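Local coordinates for lysozyme M1 (Streptomyces coelicolor, PDB 1JFX), which hydrolyses the beta-1,4 linkages between N-acetylmuramic acid and N-acetylglucosamine in bacterial peptidoglycan, acting as a secreted lysozyme with diacetylmuramidase activity as well, at residues A65-S70 with L97-N102; A61-R66 with A76-S81; T92-L97 with D134-T139. One frame throughout, in Å; residues are numbered along the deposited sequence.

Interaction 1: A65-S70 with L97-N102; sequences ARPNAS and LDIEHN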
loop_
_atom_site.group_PDB
_atom_site.type_symbol
_atom_site.label_atom_id
_atom_site.label_comp_id
_atom_site.label_asym_id
_atom_site.label_seq_id
_atom_site.Cartn_x
_atom_site.Cartn_y
_atom_site.Cartn_z
ATOM N N ALA A 65 -2.403 -8.003 -5.048
ATOM C CA ALA A 65 -2.696 -8.447 -6.406
ATOM C C ALA A 65 -2.337 -9.891 -6.727
ATOM O O ALA A 65 -1.339 -10.405 -6.255
ATOM C CB ALA A 65 -1.964 -7.549 -7.399
ATOM N N ARG A 66 -3.161 -10.524 -7.560
ATOM C CA ARG A 66 -2.873 -11.862 -8.078
ATOM C C ARG A 66 -3.201 -11.672 -9.564
ATOM O O ARG A 66 -4.278 -12.052 -10.037
ATOM C CB ARG A 66 -3.776 -12.924 -7.452
ATOM C CG ARG A 66 -3.534 -13.139 -5.950
ATOM C CD ARG A 66 -2.122 -13.653 -5.632
ATOM N NE ARG A 66 -2.087 -14.137 -4.255
ATOM C CZ ARG A 66 -2.155 -15.419 -3.919
ATOM N NH1 ARG A 66 -2.244 -16.349 -4.870
ATOM N NH2 ARG A 66 -2.170 -15.772 -2.639
ATOM N N PRO A 67 -2.273 -11.071 -10.319
ATOM C CA PRO A 67 -2.485 -10.817 -11.745
ATOM C C PRO A 67 -2.857 -12.011 -12.622
ATOM O O PRO A 67 -3.382 -11.827 -13.714
ATOM C CB PRO A 67 -1.177 -10.138 -12.170
ATOM C CG PRO A 67 -0.788 -9.379 -10.935
ATOM C CD PRO A 67 -1.025 -10.433 -9.855
ATOM N N ASN A 68 -2.581 -13.227 -12.156
ATOM C CA ASN A 68 -2.912 -14.433 -12.921
ATOM C C ASN A 68 -4.398 -14.766 -12.822
ATOM O O ASN A 68 -4.940 -15.438 -13.690
ATOM C CB ASN A 68 -2.169 -15.642 -12.351
ATOM C CG ASN A 68 -2.501 -15.874 -10.880
ATOM O OD1 ASN A 68 -2.112 -15.083 -10.027
ATOM N ND2 ASN A 68 -3.244 -16.946 -10.581
ATOM N N ALA A 69 -5.041 -14.288 -11.757
ATOM C CA ALA A 69 -6.428 -14.626 -11.472
ATOM C C ALA A 69 -7.550 -13.883 -12.180
ATOM O O ALA A 69 -8.652 -14.418 -12.301
ATOM C CB ALA A 69 -6.657 -14.556 -9.955
ATOM N N SER A 70 -7.284 -12.667 -12.631
ATOM C CA SER A 70 -8.290 -11.862 -13.320
ATOM C C SER A 70 -7.575 -10.619 -13.815
ATOM O O SER A 70 -6.404 -10.418 -13.503
ATOM C CB SER A 70 -9.414 -11.453 -12.363
ATOM O OG SER A 70 -8.943 -10.508 -11.414
ATOM N N LEU A 97 -1.929 -0.688 -4.299
ATOM C CA LEU A 97 -1.858 -1.897 -5.115
ATOM C C LEU A 97 -0.564 -2.560 -4.655
ATOM O O LEU A 97 0.516 -2.051 -4.926
ATOM C CB LEU A 97 -1.761 -1.560 -6.610
ATOM C CG LEU A 97 -1.404 -2.766 -7.497
ATOM C CD1 LEU A 97 -2.488 -3.849 -7.394
ATOM C CD2 LEU A 97 -1.221 -2.318 -8.944
ATOM N N ASP A 98 -0.686 -3.669 -3.927
ATOM C CA ASP A 98 0.464 -4.426 -3.418
ATOM C C ASP A 98 0.706 -5.487 -4.490
ATOM O O ASP A 98 0.001 -6.496 -4.563
ATOM C CB ASP A 98 0.095 -5.074 -2.074
ATOM C CG ASP A 98 1.208 -5.935 -1.487
ATOM O OD1 ASP A 98 2.063 -6.447 -2.247
ATOM O OD2 ASP A 98 1.208 -6.127 -0.250
ATOM N N ILE A 99 1.705 -5.246 -5.328
ATOM C CA ILE A 99 2.005 -6.158 -6.420
ATOM C C ILE A 99 3.464 -6.574 -6.211
ATOM O O ILE A 99 4.388 -5.769 -6.319
ATOM C CB ILE A 99 1.692 -5.452 -7.783
ATOM C CG1 ILE A 99 1.767 -6.470 -8.915
ATOM C CG2 ILE A 99 2.563 -4.198 -7.962
ATOM C CD1 ILE A 99 1.107 -5.988 -10.211
ATOM N N GLU A 100 3.646 -7.858 -5.911
ATOM C CA GLU A 100 4.959 -8.375 -5.541
ATOM C C GLU A 100 5.123 -9.857 -5.903
ATOM O O GLU A 100 4.224 -10.449 -6.479
ATOM C CB GLU A 100 5.093 -8.204 -4.021
ATOM C CG GLU A 100 4.081 -9.041 -3.222
ATOM C CD GLU A 100 4.276 -8.916 -1.717
ATOM O OE1 GLU A 100 3.738 -7.968 -1.106
ATOM O OE2 GLU A 100 4.991 -9.754 -1.142
ATOM N N HIS A 101 6.269 -10.439 -5.546
ATOM C CA HIS A 101 6.553 -11.849 -5.855
ATOM C C HIS A 101 5.358 -12.765 -5.596
ATOM O O HIS A 101 4.809 -12.804 -4.493
ATOM C CB HIS A 101 7.726 -12.384 -5.019
ATOM C CG HIS A 101 9.079 -11.956 -5.495
ATOM N ND1 HIS A 101 9.485 -10.637 -5.502
ATOM C CD2 HIS A 101 10.146 -12.680 -5.915
ATOM C CE1 HIS A 101 10.744 -10.570 -5.896
ATOM N NE2 HIS A 101 11.169 -11.796 -6.153
ATOM N N ASN A 102 4.988 -13.527 -6.620
ATOM C CA ASN A 102 3.883 -14.474 -6.526
ATOM C C ASN A 102 4.201 -15.458 -5.396
ATOM O O ASN A 102 5.277 -16.042 -5.356
ATOM C CB ASN A 102 3.756 -15.217 -7.867
ATOM C CG ASN A 102 2.507 -16.082 -7.963
ATOM O OD1 ASN A 102 1.755 -16.237 -6.997
ATOM N ND2 ASN A 102 2.287 -16.660 -9.139
HETATM O O HOH W 1 1.078 -9.089 -5.422
HETATM O O HOH W 2 -1.166 -16.459 -7.697
#
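Ala65 lays its methyl group against two aliphatic side chains of 97-102 at once. CB sits 3.7 Å from CD1 of Leu97 and 4.2 Å from CG1 of Ile99, so this one methyl touches both residues. Ile99 continues the line outward: with CG1 turned opposite its own backbone N (chi1 -170°) and the side chain extended beyond it, CD1 reaches the Pro67 ring, 4.0 Å from CG, the two side chains crossing at a slant. The result is a short buried apolar seam running Leu97, Ala65, Ile99, Pro67.

The backbones are tied at the same place. Ala65 N donates to Asp98 O at 2.9 Å, a fairly straight bond (163° at the hydrogen) whose donor is tilted 22° from the carbonyl plane. Asp98 O takes a second hydrogen from a water, which also donates to Ala65 O and accepts from Glu100 N; one water thereby satisfies three main-chain groups where the two segments begin to separate. Farther along, a second water bridges three polar side chains: it accepts from Arg66 NH1, 3.0 Å away, and donates to OD1 of both Asn68 and Asn102. Arg66 is also held by a salt bridge from NH2 to Glu36.

Asp98 and Glu100, predicted active-site residues, are thus tied to 65-70 through main-chain atoms, Asp98 O directly and Glu100 N by way of the first water. Their carboxylates approach closely, Asp98 OD1 lying 2.5 Å from Glu100 OE1. Strand 96-98 lies between strands 58-64 and 136-139. The loop 65-70 leads from the first of these into helix 72-81. Helix 113-131 covers the apolar seam, with Trp119 against Ala65 and Pro67, Phe123 against Leu97 and Ile120 against Ile99.

Interaction 2: A61-R66 with A76-S81; sequences AYHFAR and ADYFAS
Phe79 presents one face of its ring to His63, whose CB stands over it 3.8 Å from the ring centroid and 19° off the normal, a CH-pi contact displaced toward the rim. The two side chains run past each other in opposite directions, and their rings meet obliquely, with centroids 5.8 Å apart. Because Phe79 carries CG opposite its backbone N (chi1 177°), the ring extends from the helix onto the strand: CE1 lies 3.9 Å from Ala61 CB, while CZ comes to 3.4 Å from Ala61 O, which meets the ring at its edge. Tyr78, one residue earlier, brings its ring edge to the imidazole, with CD2 4.2 Å from His63 CE1.

Both imidazole nitrogens have hydrogen-bond partners: ND1 with Thr35 OG1 on strand 29-36, NE2 with Gln75 OE1, just before 76-81 on the helix. Those two bonds fix the rotation of the imidazole while its CB rests on the phenyl ring. Tyr127 of helix 113-131 also meets the Phe79 ring.

The short strand and helix axes approach to 9.2 Å, with their directions 147° apart. This is the strand-to-helix half of a beta-alpha-beta unit, strand 58-64, helix 72-81 and strand 96-98, part of the beta/alpha barrel of this family 25 glycosyl hydrolase.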
loop_
_atom_site.group_PDB
_atom_site.type_symbol
_atom_site.label_atom_id
_atom_site.label_comp_id
_atom_site.label_asym_id
_atom_site.label_seq_id
_atom_site.Cartn_x
_atom_site.Cartn_y
_atom_site.Cartn_z
ATOM N N ALA A 61 -6.289 1.467 2.783
ATOM C CA ALA A 61 -6.394 0.018 2.582
ATOM C C ALA A 61 -5.481 -0.435 1.451
ATOM O O ALA A 61 -5.102 0.367 0.597
ATOM C CB ALA A 61 -7.820 -0.337 2.230
ATOM N N TYR A 62 -5.115 -1.711 1.445
ATOM C CA TYR A 62 -4.310 -2.213 0.335
ATOM C C TYR A 62 -4.862 -3.529 -0.203
ATOM O O TYR A 62 -5.526 -4.299 0.509
ATOM C CB TYR A 62 -2.808 -2.334 0.709
ATOM C CG TYR A 62 -2.368 -3.475 1.612
ATOM C CD1 TYR A 62 -2.107 -4.744 1.087
ATOM C CD2 TYR A 62 -2.093 -3.256 2.963
ATOM C CE1 TYR A 62 -1.572 -5.758 1.880
ATOM C CE2 TYR A 62 -1.559 -4.270 3.772
ATOM C CZ TYR A 62 -1.295 -5.511 3.218
ATOM O OH TYR A 62 -0.707 -6.498 3.961
ATOM N N HIS A 63 -4.616 -3.747 -1.484
ATOM C CA HIS A 63 -5.046 -4.950 -2.185
ATOM C C HIS A 63 -3.835 -5.754 -2.600
ATOM O O HIS A 63 -2.937 -5.209 -3.252
ATOM C CB HIS A 63 -5.798 -4.577 -3.461
ATOM C CG HIS A 63 -6.137 -5.754 -4.324
ATOM N ND1 HIS A 63 -7.151 -6.636 -4.016
ATOM C CD2 HIS A 63 -5.575 -6.210 -5.471
ATOM C CE1 HIS A 63 -7.200 -7.585 -4.935
ATOM N NE2 HIS A 63 -6.253 -7.351 -5.829
ATOM N N PHE A 64 -3.794 -7.033 -2.220
ATOM C CA PHE A 64 -2.686 -7.886 -2.641
ATOM C C PHE A 64 -3.074 -8.474 -4.006
ATOM O O PHE A 64 -3.970 -9.316 -4.121
ATOM C CB PHE A 64 -2.437 -8.998 -1.622
ATOM C CG PHE A 64 -1.163 -9.763 -1.869
ATOM C CD1 PHE A 64 -1.059 -10.635 -2.946
ATOM C CD2 PHE A 64 -0.066 -9.602 -1.023
ATOM C CE1 PHE A 64 0.137 -11.352 -3.182
ATOM C CE2 PHE A 64 1.130 -10.309 -1.246
ATOM C CZ PHE A 64 1.226 -11.184 -2.330
ATOM N N ALA A 65 -2.403 -8.003 -5.048
ATOM C CA ALA A 65 -2.696 -8.447 -6.406
ATOM C C ALA A 65 -2.337 -9.891 -6.727
ATOM O O ALA A 65 -1.339 -10.405 -6.255
ATOM C CB ALA A 65 -1.964 -7.549 -7.399
ATOM N N ARG A 66 -3.161 -10.524 -7.560
ATOM C CA ARG A 66 -2.873 -11.862 -8.078
ATOM C C ARG A 66 -3.201 -11.672 -9.564
ATOM O O ARG A 66 -4.278 -12.052 -10.037
ATOM C CB ARG A 66 -3.776 -12.924 -7.452
ATOM C CG ARG A 66 -3.534 -13.139 -5.950
ATOM C CD ARG A 66 -2.122 -13.653 -5.632
ATOM N NE ARG A 66 -2.087 -14.137 -4.255
ATOM C CZ ARG A 66 -2.155 -15.419 -3.919
ATOM N NH1 ARG A 66 -2.244 -16.349 -4.870
ATOM N NH2 ARG A 66 -2.170 -15.772 -2.639
ATOM N N ALA A 76 -9.364 -4.138 -9.484
ATOM C CA ALA A 76 -9.502 -2.763 -8.990
ATOM C C ALA A 76 -10.953 -2.547 -8.530
ATOM O O ALA A 76 -11.192 -1.908 -7.495
ATOM C CB ALA A 76 -9.127 -1.732 -10.101
ATOM N N ASP A 77 -11.920 -3.062 -9.288
ATOM C CA ASP A 77 -13.324 -2.909 -8.893
ATOM C C ASP A 77 -13.583 -3.683 -7.592
ATOM O O ASP A 77 -14.250 -3.179 -6.682
ATOM C CB ASP A 77 -14.277 -3.411 -9.996
ATOM C CG ASP A 77 -14.606 -2.344 -11.032
ATOM O OD1 ASP A 77 -14.810 -1.176 -10.640
ATOM O OD2 ASP A 77 -14.679 -2.665 -12.247
ATOM N N TYR A 78 -13.057 -4.901 -7.499
ATOM C CA TYR A 78 -13.235 -5.718 -6.302
ATOM C C TYR A 78 -12.696 -4.961 -5.082
ATOM O O TYR A 78 -13.364 -4.845 -4.061
ATOM C CB TYR A 78 -12.506 -7.059 -6.482
ATOM C CG TYR A 78 -12.505 -7.934 -5.245
ATOM C CD1 TYR A 78 -13.682 -8.193 -4.547
ATOM C CD2 TYR A 78 -11.319 -8.487 -4.767
ATOM C CE1 TYR A 78 -13.671 -8.983 -3.392
ATOM C CE2 TYR A 78 -11.297 -9.276 -3.617
ATOM C CZ TYR A 78 -12.474 -9.518 -2.935
ATOM O OH TYR A 78 -12.466 -10.293 -1.788
ATOM N N PHE A 79 -11.488 -4.427 -5.212
ATOM C CA PHE A 79 -10.864 -3.656 -4.139
ATOM C C PHE A 79 -11.688 -2.414 -3.777
ATOM O O PHE A 79 -11.974 -2.157 -2.603
ATOM C CB PHE A 79 -9.458 -3.239 -4.591
ATOM C CG PHE A 79 -8.716 -2.364 -3.609
ATOM C CD1 PHE A 79 -8.605 -2.712 -2.260
ATOM C CD2 PHE A 79 -8.055 -1.227 -4.067
ATOM C CE1 PHE A 79 -7.825 -1.932 -1.378
ATOM C CE2 PHE A 79 -7.285 -0.447 -3.217
ATOM C CZ PHE A 79 -7.161 -0.797 -1.863
ATOM N N ALA A 80 -12.077 -1.643 -4.789
ATOM C CA ALA A 80 -12.842 -0.419 -4.545
ATOM C C ALA A 80 -14.191 -0.674 -3.873
ATOM O O ALA A 80 -14.706 0.199 -3.164
ATOM C CB ALA A 80 -13.045 0.332 -5.860
ATOM N N SER A 81 -14.760 -1.858 -4.085
ATOM C CA SER A 81 -16.047 -2.194 -3.480
ATOM C C SER A 81 -15.902 -2.874 -2.124
ATOM O O SER A 81 -16.896 -3.077 -1.410
ATOM C CB SER A 81 -16.833 -3.135 -4.395
ATOM O OG SER A 81 -17.355 -2.448 -5.518
#

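Interaction 3: T92-L97 with D134-T139; sequences TLPGVL and DVVIYT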
loop_
_atom_site.group_PDB
_atom_site.type_symbol
_atom_site.label_atom_id
_atom_site.label_comp_id
_atom_site.label_asym_id
_atom_site.label_seq_id
_atom_site.Cartn_x
_atom_site.Cartn_y
_atom_site.Cartn_z
ATOM N N THR A 92 -8.193 9.484 5.447
ATOM C CA THR A 92 -8.228 8.357 4.528
ATOM C C THR A 92 -7.211 8.505 3.413
ATOM O O THR A 92 -7.257 9.459 2.642
ATOM C CB THR A 92 -9.620 8.216 3.912
ATOM O OG1 THR A 92 -10.583 8.169 4.967
ATOM C CG2 THR A 92 -9.723 6.924 3.092
ATOM N N LEU A 93 -6.280 7.561 3.347
ATOM C CA LEU A 93 -5.255 7.598 2.307
ATOM C C LEU A 93 -5.736 6.931 1.025
ATOM O O LEU A 93 -6.671 6.131 1.041
ATOM C CB LEU A 93 -4.001 6.858 2.788
ATOM C CG LEU A 93 -3.210 7.534 3.913
ATOM C CD1 LEU A 93 -2.217 6.546 4.535
ATOM C CD2 LEU A 93 -2.503 8.767 3.365
ATOM N N PRO A 94 -5.105 7.267 -0.114
ATOM C CA PRO A 94 -5.511 6.629 -1.363
ATOM C C PRO A 94 -5.114 5.145 -1.235
ATOM O O PRO A 94 -4.127 4.817 -0.562
ATOM C CB PRO A 94 -4.688 7.370 -2.427
ATOM C CG PRO A 94 -3.484 7.877 -1.666
ATOM C CD PRO A 94 -4.073 8.296 -0.342
ATOM N N GLY A 95 -5.887 4.266 -1.862
ATOM C CA GLY A 95 -5.610 2.838 -1.795
ATOM C C GLY A 95 -4.279 2.423 -2.385
ATOM O O GLY A 95 -3.692 3.137 -3.193
ATOM N N VAL A 96 -3.834 1.237 -1.989
ATOM C CA VAL A 96 -2.563 0.680 -2.421
ATOM C C VAL A 96 -2.690 -0.605 -3.211
ATOM O O VAL A 96 -3.467 -1.483 -2.848
ATOM C CB VAL A 96 -1.667 0.386 -1.193
ATOM C CG1 VAL A 96 -0.500 -0.540 -1.564
ATOM C CG2 VAL A 96 -1.088 1.701 -0.656
ATOM N N LEU A 97 -1.929 -0.688 -4.299
ATOM C CA LEU A 97 -1.858 -1.897 -5.115
ATOM C C LEU A 97 -0.564 -2.560 -4.655
ATOM O O LEU A 97 0.516 -2.051 -4.926
ATOM C CB LEU A 97 -1.761 -1.560 -6.610
ATOM C CG LEU A 97 -1.404 -2.766 -7.497
ATOM C CD1 LEU A 97 -2.488 -3.849 -7.394
ATOM C CD2 LEU A 97 -1.221 -2.318 -8.944
ATOM N N ASP A 134 -5.086 8.374 -7.628
ATOM C CA ASP A 134 -3.990 7.619 -8.252
ATOM C C ASP A 134 -3.582 6.553 -7.221
ATOM O O ASP A 134 -3.172 6.879 -6.103
ATOM C CB ASP A 134 -2.779 8.520 -8.526
ATOM C CG ASP A 134 -2.993 9.456 -9.695
ATOM O OD1 ASP A 134 -3.710 9.078 -10.641
ATOM O OD2 ASP A 134 -2.420 10.574 -9.687
ATOM N N VAL A 135 -3.687 5.285 -7.595
ATOM C CA VAL A 135 -3.348 4.209 -6.683
ATOM C C VAL A 135 -1.859 4.243 -6.326
ATOM O O VAL A 135 -1.014 4.560 -7.166
ATOM C CB VAL A 135 -3.714 2.835 -7.302
ATOM C CG1 VAL A 135 -2.785 2.523 -8.479
ATOM C CG2 VAL A 135 -3.645 1.738 -6.225
ATOM N N VAL A 136 -1.551 3.956 -5.063
ATOM C CA VAL A 136 -0.166 3.908 -4.603
ATOM C C VAL A 136 0.345 2.500 -4.916
ATOM O O VAL A 136 -0.335 1.519 -4.636
ATOM C CB VAL A 136 -0.102 4.156 -3.081
ATOM C CG1 VAL A 136 1.310 3.918 -2.554
ATOM C CG2 VAL A 136 -0.558 5.582 -2.792
ATOM N N ILE A 137 1.539 2.392 -5.490
ATOM C CA ILE A 137 2.094 1.086 -5.812
ATOM C C ILE A 137 3.112 0.628 -4.765
ATOM O O ILE A 137 4.122 1.305 -4.525
ATOM C CB ILE A 137 2.781 1.093 -7.218
ATOM C CG1 ILE A 137 1.722 1.269 -8.314
ATOM C CG2 ILE A 137 3.560 -0.228 -7.437
ATOM C CD1 ILE A 137 2.319 1.435 -9.719
ATOM N N TYR A 138 2.814 -0.501 -4.122
ATOM C CA TYR A 138 3.730 -1.102 -3.145
ATOM C C TYR A 138 4.377 -2.282 -3.840
ATOM O O TYR A 138 3.676 -3.159 -4.371
ATOM C CB TYR A 138 2.986 -1.618 -1.898
ATOM C CG TYR A 138 3.824 -2.551 -1.015
ATOM C CD1 TYR A 138 3.938 -3.919 -1.306
ATOM C CD2 TYR A 138 4.509 -2.062 0.107
ATOM C CE1 TYR A 138 4.704 -4.768 -0.507
ATOM C CE2 TYR A 138 5.273 -2.906 0.920
ATOM C CZ TYR A 138 5.368 -4.262 0.606
ATOM O OH TYR A 138 6.115 -5.113 1.411
ATOM N N THR A 139 5.704 -2.313 -3.830
ATOM C CA THR A 139 6.442 -3.415 -4.447
ATOM C C THR A 139 7.906 -3.333 -4.056
ATOM O O THR A 139 8.301 -2.451 -3.289
ATOM C CB THR A 139 6.321 -3.372 -6.000
ATOM O OG1 THR A 139 6.885 -4.565 -6.560
ATOM C CG2 THR A 139 7.045 -2.172 -6.583
#
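Val96 and Val136 both turn CG1 opposite their backbone N (chi1 164° and 172°), and this sets which branches meet across the parallel strands. CG2 of Val96 lies 3.6 Å from Val136 CB, and Val96 CG1 reaches Tyr138 CB at 3.7 Å. Val136 CG2, in turn, meets Pro94 CG. On the other flank, Val135 has CG2 opposite its backbone N and swings it over the adjoining backbone, 3.8 Å from Leu97 CB and packed against Gly95 O.

Three bonds join the backbones in a parallel ladder. Val136 N donates to Gly95 O in the carbonyl plane; Leu97 N meets Val136 O at 2.7 Å, almost in line with the C=O bond; Tyr138 N then donates to Leu97 O from 29° out of that carbonyl's plane. Val136 O also receives a CA-H contact from Val96.

Tyr138 carries its hydroxyl away to Gln183, and its ring passes close to the predicted active-site residues Asp98 and Glu100. Val96 and Val136 share a face of the sheet, packed on Trp161 of strand 160-163 and Tyr31 of strand 29-36, whereas Leu97 and Val135 lie against helix 113-131, which connects the two strands.

All three contacts are buried, and strand 96-98 is common ground: interactions 1 and 3 share Leu97, while interaction 2 works on the neighbouring strand 58-64, bonded to it through His63 O and Asp98 N. Interaction 3, nearest the chain's centre, is strand pairing within the barrel sheet, with regular backbone bonds and branched aliphatic groups. Interaction 2 instead sets a helix on the outside of that sheet and relies on aromatic packing between side chains. Interaction 1 lies farthest out, where the strands give way to loops; there one direct backbone bond and two waters join the segments. Tyr62, Phe64 and Tyr138 from the flanking strands pack around Asp98.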